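Local structure of putative short-chain oxidoreductase (Thermus thermophilus, 2YUT) at residues Leu89-Ala102 and Ala133-Leu145. The protein binds NADP and is probably an oxidoreductase of the short-chain dehydrogenase/reductase family, with a Rossmann-type fold. Sequence-based numbering, arbitrary orientation.
Sequences LVEEMLAAHLLTAA and AYAAAKGALEAYL. With NAP (NADP nicotinamide-adenine-dinucleotide phosphate), chain B.
Helices 89-102 and 133-145 run in the same general direction, 33° apart, with V90 facing A133 and L94 facing A137; their axes are 8.4 Å apart at closest approach. Small residues allow this close fit. The CB of A133 packs against L89, V90 and M93, and lies 3.7 Å from M93 CG. The CB of A137 sits against the M93 carbonyl and the H97 ring. Further along, L98 reaches A140 with CD2 and Y144 CB with CD1. M93, present as selenomethionine, bends at chi2 and chi3 and puts SE at the edge of the Y134 ring, a Met-aromatic contact.

H97 faces the cofactor side of the contact. Its ND1 donates to M93 O at 2.9 Å, almost in the ring plane, and this bond helps fix the ring's rotation. NE2 then comes to 3.3 Å from Y134 CE1, with the two ring planes at 89°. K138 NZ lies at the H97 ring edge, 3.0 Å from CD2, a close packing contact and not a hydrogen bond. An alanine in place of H97 would probably open a gap beside Y134 and K138 and strip both of a packing partner. Y134 and K138 form the YxxxK motif of the SDR family. Y134 OH bonds NADP O2D at 2.9 Å, and K138 NZ donates to both O2D and O3D. F119 O also holds K138 NZ.

At the far end one water links Y144 OH to A102 O. A101 and L145 rest on F118 of strand 114-119, and L145 also meets L161 of strand 158-162. L94 and A140 pack on their own counterparts in the second subunit, so the helix pair joins the sheet to the dimer interface.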
ATOM      1  N   LEU A  89       2.774 -13.389  -1.879  1.00 38.94           N
ATOM      2  CA  LEU A  89       3.448 -12.588  -0.862  1.00 35.85           C
ATOM      3  C   LEU A  89       2.868 -11.179  -0.735  1.00 34.87           C
ATOM      4  O   LEU A  89       2.675 -10.684   0.375  1.00 23.92           O
ATOM      5  CB  LEU A  89       4.949 -12.502  -1.165  1.00 31.23           C
ATOM      6  CG  LEU A  89       5.823 -11.831  -0.100  1.00 30.94           C
ATOM      7  CD1 LEU A  89       5.787 -12.644   1.179  1.00 35.29           C
ATOM      8  CD2 LEU A  89       7.249 -11.717  -0.598  1.00 40.84           C
ATOM      9  N   VAL A  90       2.589 -10.536  -1.867  1.00 26.12           N
ATOM     10  CA  VAL A  90       2.038  -9.186  -1.847  1.00 26.78           C
ATOM     11  C   VAL A  90       0.702  -9.142  -1.105  1.00 28.49           C
ATOM     12  O   VAL A  90       0.484  -8.281  -0.256  1.00 17.04           O
ATOM     13  CB  VAL A  90       1.846  -8.631  -3.280  1.00 26.23           C
ATOM     14  CG1 VAL A  90       1.198  -7.251  -3.227  1.00 31.37           C
ATOM     15  CG2 VAL A  90       3.192  -8.538  -3.977  1.00 27.28           C
ATOM     16  N   GLU A  91      -0.188 -10.078  -1.412  1.00 19.12           N
ATOM     17  CA  GLU A  91      -1.485 -10.105  -0.751  1.00 24.78           C
ATOM     18  C   GLU A  91      -1.367 -10.437   0.739  1.00 28.56           C
ATOM     19  O   GLU A  91      -2.101  -9.886   1.558  1.00 27.08           O
ATOM     20  CB  GLU A  91      -2.401 -11.105  -1.453  1.00 25.65           C
ATOM     21  CG  GLU A  91      -2.624 -10.759  -2.919  1.00 39.89           C
ATOM     22  CD  GLU A  91      -3.378 -11.832  -3.668  1.00 49.47           C
ATOM     23  OE1 GLU A  91      -4.552 -12.080  -3.321  1.00 53.67           O
ATOM     24  OE2 GLU A  91      -2.792 -12.425  -4.601  1.00 45.72           O
ATOM     25  N   GLU A  92      -0.439 -11.326   1.089  1.00 25.38           N
ATOM     26  CA  GLU A  92      -0.237 -11.703   2.488  1.00 27.80           C
ATOM     27  C   GLU A  92       0.296 -10.520   3.282  1.00 19.87           C
ATOM     28  O   GLU A  92      -0.116 -10.289   4.425  1.00 22.83           O
ATOM     29  CB  GLU A  92       0.754 -12.866   2.604  1.00 31.56           C
ATOM     30  CG  GLU A  92       0.311 -14.133   1.885  1.00 53.50           C
ATOM     31  CD  GLU A  92       1.227 -15.314   2.152  1.00 58.43           C
ATOM     32  OE1 GLU A  92       2.463 -15.145   2.066  1.00 66.68           O
ATOM     33  OE2 GLU A  92       0.710 -16.415   2.437  1.00 59.00           O
HETATM   34  N   MSE A  93       1.214  -9.774   2.670  1.00 16.45           N
HETATM   35  CA  MSE A  93       1.815  -8.610   3.309  1.00 23.56           C
HETATM   36  C   MSE A  93       0.789  -7.511   3.552  1.00 26.26           C
HETATM   37  O   MSE A  93       0.741  -6.928   4.637  1.00 21.43           O
HETATM   38  CB  MSE A  93       2.963  -8.071   2.455  1.00 16.76           C
HETATM   39  CG  MSE A  93       4.220  -8.936   2.477  1.00 29.42           C
HETATM   40 SE   MSE A  93       4.994  -9.135   4.266  1.00 29.22          SE
HETATM   41  CE  MSE A  93       4.347 -10.921   4.646  1.00 21.81           C
ATOM     42  N   LEU A  94      -0.029  -7.229   2.540  1.00 23.00           N
ATOM     43  CA  LEU A  94      -1.062  -6.205   2.660  1.00 23.55           C
ATOM     44  C   LEU A  94      -2.099  -6.600   3.711  1.00 19.59           C
ATOM     45  O   LEU A  94      -2.582  -5.759   4.466  1.00 20.08           O
ATOM     46  CB  LEU A  94      -1.750  -5.974   1.307  1.00 20.59           C
ATOM     47  CG  LEU A  94      -1.063  -5.010   0.326  1.00 23.75           C
ATOM     48  CD1 LEU A  94      -1.094  -3.608   0.904  1.00 25.82           C
ATOM     49  CD2 LEU A  94       0.377  -5.430   0.074  1.00 41.57           C
ATOM     50  N   ALA A  95      -2.440  -7.882   3.755  1.00 13.52           N
ATOM     51  CA  ALA A  95      -3.414  -8.365   4.726  1.00 23.70           C
ATOM     52  C   ALA A  95      -2.872  -8.211   6.149  1.00 19.26           C
ATOM     53  O   ALA A  95      -3.544  -7.669   7.025  1.00 15.21           O
ATOM     54  CB  ALA A  95      -3.745  -9.830   4.453  1.00 17.73           C
ATOM     55  N   ALA A  96      -1.646  -8.679   6.364  1.00 20.16           N
ATOM     56  CA  ALA A  96      -1.027  -8.614   7.681  1.00 23.02           C
ATOM     57  C   ALA A  96      -0.780  -7.196   8.181  1.00 22.37           C
ATOM     58  O   ALA A  96      -1.086  -6.887   9.334  1.00 22.02           O
ATOM     59  CB  ALA A  96       0.282  -9.401   7.685  1.00 14.98           C
ATOM     60  N   HIS A  97      -0.241  -6.333   7.322  1.00 13.20           N
ATOM     61  CA  HIS A  97       0.058  -4.956   7.728  1.00 18.62           C
ATOM     62  C   HIS A  97      -1.054  -3.921   7.600  1.00 19.02           C
ATOM     63  O   HIS A  97      -1.273  -3.131   8.520  1.00 20.02           O
ATOM     64  CB  HIS A  97       1.270  -4.415   6.964  1.00 15.52           C
ATOM     65  CG  HIS A  97       2.536  -5.166   7.215  1.00 16.29           C
ATOM     66  ND1 HIS A  97       2.850  -6.337   6.561  1.00 23.22           N
ATOM     67  CD2 HIS A  97       3.584  -4.896   8.029  1.00  9.54           C
ATOM     68  CE1 HIS A  97       4.040  -6.754   6.955  1.00 17.57           C
ATOM     69  NE2 HIS A  97       4.507  -5.896   7.845  1.00 18.22           N
ATOM     70  N   LEU A  98      -1.748  -3.921   6.463  1.00 17.91           N
ATOM     71  CA  LEU A  98      -2.789  -2.930   6.204  1.00 13.92           C
ATOM     72  C   LEU A  98      -4.214  -3.289   6.598  1.00 14.60           C
ATOM     73  O   LEU A  98      -4.888  -2.503   7.268  1.00 13.71           O
ATOM     74  CB  LEU A  98      -2.767  -2.536   4.718  1.00 23.50           C
ATOM     75  CG  LEU A  98      -3.810  -1.516   4.246  1.00 26.79           C
ATOM     76  CD1 LEU A  98      -3.551  -0.175   4.920  1.00 24.88           C
ATOM     77  CD2 LEU A  98      -3.744  -1.369   2.727  1.00 27.00           C
ATOM     78  N   LEU A  99      -4.689  -4.456   6.176  1.00  9.22           N
ATOM     79  CA  LEU A  99      -6.050  -4.849   6.495  1.00 16.45           C
ATOM     80  C   LEU A  99      -6.263  -4.988   8.001  1.00 19.12           C
ATOM     81  O   LEU A  99      -7.301  -4.581   8.516  1.00 21.43           O
ATOM     82  CB  LEU A  99      -6.418  -6.149   5.771  1.00 14.60           C
ATOM     83  CG  LEU A  99      -6.394  -6.080   4.235  1.00 31.87           C
ATOM     84  CD1 LEU A  99      -6.999  -7.353   3.673  1.00 23.59           C
ATOM     85  CD2 LEU A  99      -7.181  -4.871   3.735  1.00 23.02           C
ATOM     86  N   THR A 100      -5.287  -5.551   8.710  1.00 15.16           N
ATOM     87  CA  THR A 100      -5.427  -5.696  10.158  1.00 19.86           C
ATOM     88  C   THR A 100      -5.619  -4.314  10.779  1.00  8.54           C
ATOM     89  O   THR A 100      -6.502  -4.116  11.606  1.00 16.19           O
ATOM     90  CB  THR A 100      -4.184  -6.354  10.802  1.00 16.99           C
ATOM     91  OG1 THR A 100      -3.027  -5.542  10.556  1.00 15.24           O
ATOM     92  CG2 THR A 100      -3.966  -7.756  10.238  1.00 20.96           C
ATOM     93  N   ALA A 101      -4.789  -3.365  10.354  1.00 13.54           N
ATOM     94  CA  ALA A 101      -4.831  -1.991  10.853  1.00 13.25           C
ATOM     95  C   ALA A 101      -6.123  -1.279  10.475  1.00 17.51           C
ATOM     96  O   ALA A 101      -6.725  -0.590  11.299  1.00 16.39           O
ATOM     97  CB  ALA A 101      -3.634  -1.207  10.313  1.00 14.22           C
ATOM     98  N   ALA A 102      -6.545  -1.451   9.224  1.00 19.36           N
ATOM     99  CA  ALA A 102      -7.765  -0.817   8.736  1.00 15.75           C
ATOM    100  C   ALA A 102      -8.999  -1.357   9.466  1.00 16.12           C
ATOM    101  O   ALA A 102      -9.862  -0.587   9.880  1.00 16.74           O
ATOM    102  CB  ALA A 102      -7.901  -1.033   7.217  1.00 15.03           C
ATOM    103  N   ALA A 133       7.187  -6.420  -1.618  1.00 16.34           N
ATOM    104  CA  ALA A 133       5.909  -6.707  -0.977  1.00 17.85           C
ATOM    105  C   ALA A 133       5.816  -6.025   0.395  1.00 21.53           C
ATOM    106  O   ALA A 133       4.852  -5.311   0.674  1.00 19.25           O
ATOM    107  CB  ALA A 133       5.723  -8.214  -0.845  1.00 16.53           C
ATOM    108  N   TYR A 134       6.824  -6.233   1.239  1.00 21.70           N
ATOM    109  CA  TYR A 134       6.856  -5.634   2.576  1.00 18.01           C
ATOM    110  C   TYR A 134       6.827  -4.112   2.472  1.00 22.78           C
ATOM    111  O   TYR A 134       6.075  -3.443   3.186  1.00 18.68           O
ATOM    112  CB  TYR A 134       8.131  -6.054   3.324  1.00 15.86           C
ATOM    113  CG  TYR A 134       8.195  -5.570   4.764  1.00 15.98           C
ATOM    114  CD1 TYR A 134       7.621  -6.314   5.796  1.00 17.74           C
ATOM    115  CD2 TYR A 134       8.828  -4.371   5.093  1.00 22.62           C
ATOM    116  CE1 TYR A 134       7.676  -5.878   7.122  1.00 18.69           C
ATOM    117  CE2 TYR A 134       8.890  -3.923   6.424  1.00 21.84           C
ATOM    118  CZ  TYR A 134       8.311  -4.686   7.429  1.00 21.50           C
ATOM    119  OH  TYR A 134       8.370  -4.272   8.739  1.00 25.23           O
ATOM    120  N   ALA A 135       7.660  -3.570   1.588  1.00 22.67           N
ATOM    121  CA  ALA A 135       7.732  -2.125   1.391  1.00 21.70           C
ATOM    122  C   ALA A 135       6.371  -1.564   0.993  1.00 17.20           C
ATOM    123  O   ALA A 135       5.945  -0.529   1.501  1.00 16.04           O
ATOM    124  CB  ALA A 135       8.766  -1.795   0.317  1.00 23.52           C
ATOM    125  N   ALA A 136       5.697  -2.255   0.079  1.00 16.55           N
ATOM    126  CA  ALA A 136       4.386  -1.832  -0.396  1.00 21.86           C
ATOM    127  C   ALA A 136       3.379  -1.786   0.751  1.00 22.51           C
ATOM    128  O   ALA A 136       2.628  -0.820   0.893  1.00 21.50           O
ATOM    129  CB  ALA A 136       3.889  -2.786  -1.482  1.00  8.60           C
ATOM    130  N   ALA A 137       3.358  -2.843   1.558  1.00 18.58           N
ATOM    131  CA  ALA A 137       2.433  -2.914   2.681  1.00 20.03           C
ATOM    132  C   ALA A 137       2.632  -1.744   3.641  1.00 16.22           C
ATOM    133  O   ALA A 137       1.659  -1.155   4.112  1.00 21.50           O
ATOM    134  CB  ALA A 137       2.602  -4.237   3.416  1.00 20.71           C
ATOM    135  N   LYS A 138       3.890  -1.407   3.929  1.00 15.60           N
ATOM    136  CA  LYS A 138       4.187  -0.293   4.834  1.00 15.84           C
ATOM    137  C   LYS A 138       3.920   1.043   4.162  1.00 22.28           C
ATOM    138  O   LYS A 138       3.503   2.001   4.815  1.00 20.95           O
ATOM    139  CB  LYS A 138       5.643  -0.346   5.312  1.00 18.63           C
ATOM    140  CG  LYS A 138       5.937  -1.479   6.290  1.00 20.07           C
ATOM    141  CD  LYS A 138       5.031  -1.415   7.516  1.00 18.76           C
ATOM    142  CE  LYS A 138       5.493  -2.392   8.601  1.00 12.81           C
ATOM    143  NZ  LYS A 138       4.469  -2.541   9.685  1.00 13.65           N
ATOM    144  N   GLY A 139       4.168   1.109   2.855  1.00 18.82           N
ATOM    145  CA  GLY A 139       3.913   2.342   2.140  1.00 20.96           C
ATOM    146  C   GLY A 139       2.422   2.630   2.190  1.00 19.14           C
ATOM    147  O   GLY A 139       2.003   3.775   2.345  1.00 19.82           O
ATOM    148  N   ALA A 140       1.621   1.577   2.069  1.00 18.53           N
ATOM    149  CA  ALA A 140       0.165   1.701   2.100  1.00 21.52           C
ATOM    150  C   ALA A 140      -0.326   2.092   3.493  1.00 22.58           C
ATOM    151  O   ALA A 140      -1.190   2.958   3.638  1.00 21.16           O
ATOM    152  CB  ALA A 140      -0.478   0.386   1.676  1.00 13.77           C
ATOM    153  N   LEU A 141       0.233   1.451   4.514  1.00 20.54           N
ATOM    154  CA  LEU A 141      -0.165   1.728   5.883  1.00 20.54           C
ATOM    155  C   LEU A 141       0.071   3.183   6.254  1.00 14.00           C
ATOM    156  O   LEU A 141      -0.803   3.824   6.828  1.00 17.80           O
ATOM    157  CB  LEU A 141       0.594   0.825   6.865  1.00 22.00           C
ATOM    158  CG  LEU A 141       0.298   1.077   8.352  1.00 25.71           C
ATOM    159  CD1 LEU A 141      -1.200   0.930   8.608  1.00 19.01           C
ATOM    160  CD2 LEU A 141       1.081   0.101   9.220  1.00 17.01           C
ATOM    161  N   GLU A 142       1.247   3.707   5.921  1.00 12.00           N
ATOM    162  CA  GLU A 142       1.570   5.089   6.253  1.00 19.35           C
ATOM    163  C   GLU A 142       0.677   6.073   5.511  1.00 24.10           C
ATOM    164  O   GLU A 142       0.268   7.088   6.071  1.00 21.44           O
ATOM    165  CB  GLU A 142       3.042   5.398   5.945  1.00 23.39           C
ATOM    166  CG  GLU A 142       4.046   4.480   6.636  1.00 26.96           C
ATOM    167  CD  GLU A 142       5.467   5.030   6.592  1.00 33.52           C
ATOM    168  OE1 GLU A 142       5.827   5.670   5.583  1.00 37.97           O
ATOM    169  OE2 GLU A 142       6.228   4.819   7.558  1.00 36.16           O
ATOM    170  N   ALA A 143       0.369   5.770   4.253  1.00 21.35           N
ATOM    171  CA  ALA A 143      -0.480   6.646   3.457  1.00 19.22           C
ATOM    172  C   ALA A 143      -1.893   6.616   4.019  1.00 17.09           C
ATOM    173  O   ALA A 143      -2.553   7.647   4.124  1.00 22.17           O
ATOM    174  CB  ALA A 143      -0.481   6.199   1.980  1.00 16.72           C
ATOM    175  N   TYR A 144      -2.352   5.424   4.385  1.00 11.97           N
ATOM    176  CA  TYR A 144      -3.691   5.260   4.936  1.00 17.34           C
ATOM    177  C   TYR A 144      -3.869   6.103   6.203  1.00 27.00           C
ATOM    178  O   TYR A 144      -4.864   6.817   6.361  1.00 23.68           O
ATOM    179  CB  TYR A 144      -3.931   3.792   5.277  1.00 13.64           C
ATOM    180  CG  TYR A 144      -5.372   3.461   5.584  1.00 25.34           C
ATOM    181  CD1 TYR A 144      -6.327   3.417   4.566  1.00 21.98           C
ATOM    182  CD2 TYR A 144      -5.779   3.168   6.884  1.00 15.03           C
ATOM    183  CE1 TYR A 144      -7.649   3.086   4.834  1.00 23.11           C
ATOM    184  CE2 TYR A 144      -7.102   2.833   7.164  1.00 21.84           C
ATOM    185  CZ  TYR A 144      -8.029   2.794   6.133  1.00 22.64           C
ATOM    186  OH  TYR A 144      -9.333   2.463   6.399  1.00 24.88           O
ATOM    187  N   LEU A 145      -2.888   6.018   7.095  1.00 19.19           N
ATOM    188  CA  LEU A 145      -2.928   6.739   8.361  1.00 21.54           C
ATOM    189  C   LEU A 145      -2.850   8.252   8.207  1.00 17.47           C
ATOM    190  O   LEU A 145      -3.542   8.985   8.909  1.00 22.28           O
ATOM    191  CB  LEU A 145      -1.796   6.252   9.274  1.00 15.67           C
ATOM    192  CG  LEU A 145      -1.909   4.781   9.693  1.00 31.21           C
ATOM    193  CD1 LEU A 145      -0.673   4.367  10.480  1.00 34.01           C
ATOM    194  CD2 LEU A 145      -3.165   4.581  10.529  1.00 27.45           C
TER
HETATM  195  PA  NAP B 500       6.712 -10.325  15.253  1.00 17.20           P
HETATM  196  O1A NAP B 500       6.753 -11.416  14.071  1.00 15.17           O
HETATM  197  O2A NAP B 500       7.595 -10.672  16.390  1.00 15.79           O
HETATM  198  O5B NAP B 500       5.170 -10.221  15.696  1.00 18.56           O
HETATM  199  C5B NAP B 500       4.148 -10.052  14.711  1.00 15.52           C
HETATM  200  C4B NAP B 500       2.775 -10.005  15.380  1.00 20.89           C
HETATM  201  O4B NAP B 500       1.784  -9.816  14.355  1.00 20.90           O
HETATM  202  C3B NAP B 500       2.468 -11.344  16.058  1.00 20.66           C
HETATM  203  O3B NAP B 500       1.818 -11.116  17.312  1.00 24.78           O
HETATM  204  C2B NAP B 500       1.491 -11.991  15.077  1.00 19.79           C
HETATM  205  O2B NAP B 500       0.592 -12.841  15.792  1.00 21.54           O
HETATM  206  C1B NAP B 500       0.726 -10.734  14.665  1.00 17.35           C
HETATM  207  N9A NAP B 500      -0.104 -11.007  13.471  1.00 23.60           N
HETATM  208  C8A NAP B 500       0.353 -11.322  12.261  1.00 19.38           C
HETATM  209  N7A NAP B 500      -0.673 -11.531  11.439  1.00 21.90           N
HETATM  210  C5A NAP B 500      -1.792 -11.347  12.131  1.00 15.59           C
HETATM  211  C6A NAP B 500      -3.144 -11.443  11.826  1.00 24.31           C
HETATM  212  N6A NAP B 500      -3.536 -11.772  10.598  1.00 15.51           N
HETATM  213  N1A NAP B 500      -4.045 -11.203  12.790  1.00 20.22           N
HETATM  214  C2A NAP B 500      -3.663 -10.879  14.013  1.00 22.83           C
HETATM  215  N3A NAP B 500      -2.387 -10.780  14.340  1.00 12.63           N
HETATM  216  C4A NAP B 500      -1.433 -11.008  13.427  1.00 20.19           C
HETATM  217  O3  NAP B 500       7.079  -8.924  14.546  1.00 16.51           O
HETATM  218  PN  NAP B 500       7.573  -7.629  15.367  1.00 19.25           P
HETATM  219  O1N NAP B 500       9.035  -7.472  15.192  1.00 18.87           O
HETATM  220  O2N NAP B 500       7.024  -7.660  16.741  1.00 19.76           O
HETATM  221  O5D NAP B 500       6.882  -6.415  14.564  1.00 18.99           O
HETATM  222  C5D NAP B 500       5.784  -5.693  15.129  1.00 18.84           C
HETATM  223  C4D NAP B 500       5.397  -4.498  14.253  1.00 15.42           C
HETATM  224  O4D NAP B 500       6.570  -3.669  14.132  1.00 17.45           O
HETATM  225  C3D NAP B 500       5.050  -4.954  12.834  1.00 17.59           C
HETATM  226  O3D NAP B 500       4.185  -4.015  12.190  1.00 19.98           O
HETATM  227  C2D NAP B 500       6.425  -4.936  12.172  1.00 18.43           C
HETATM  228  O2D NAP B 500       6.319  -4.827  10.750  1.00 18.66           O
HETATM  229  C1D NAP B 500       6.926  -3.609  12.740  1.00 15.66           C
HETATM  230  N1N NAP B 500       8.377  -3.399  12.534  1.00 18.11           N
HETATM  231  C2N NAP B 500       9.294  -4.369  12.960  1.00 16.99           C
HETATM  232  C3N NAP B 500      10.655  -4.168  12.760  1.00 20.84           C
HETATM  233  C7N NAP B 500      11.660  -5.222  13.230  1.00 26.68           C
HETATM  234  O7N NAP B 500      12.845  -5.157  12.907  1.00 22.87           O
HETATM  235  N7N NAP B 500      11.146  -6.189  13.986  1.00 13.22           N
HETATM  236  C4N NAP B 500      11.104  -3.009  12.138  1.00 25.48           C
HETATM  237  C5N NAP B 500      10.197  -2.042  11.715  1.00 28.51           C
HETATM  238  C6N NAP B 500       8.835  -2.233  11.910  1.00 23.26           C
HETATM  239  P2B NAP B 500       0.896 -14.408  16.016  1.00 34.07           P
HETATM  240  O1X NAP B 500       2.473 -14.561  16.300  1.00 30.57           O
HETATM  241  O2X NAP B 500       0.142 -14.784  17.389  1.00 29.87           O
HETATM  242  O3X NAP B 500       0.445 -15.238  14.876  1.00 35.27           O
HETATM  243  O   HOH W   1     -10.079   1.929   8.817  1.00 30.68           O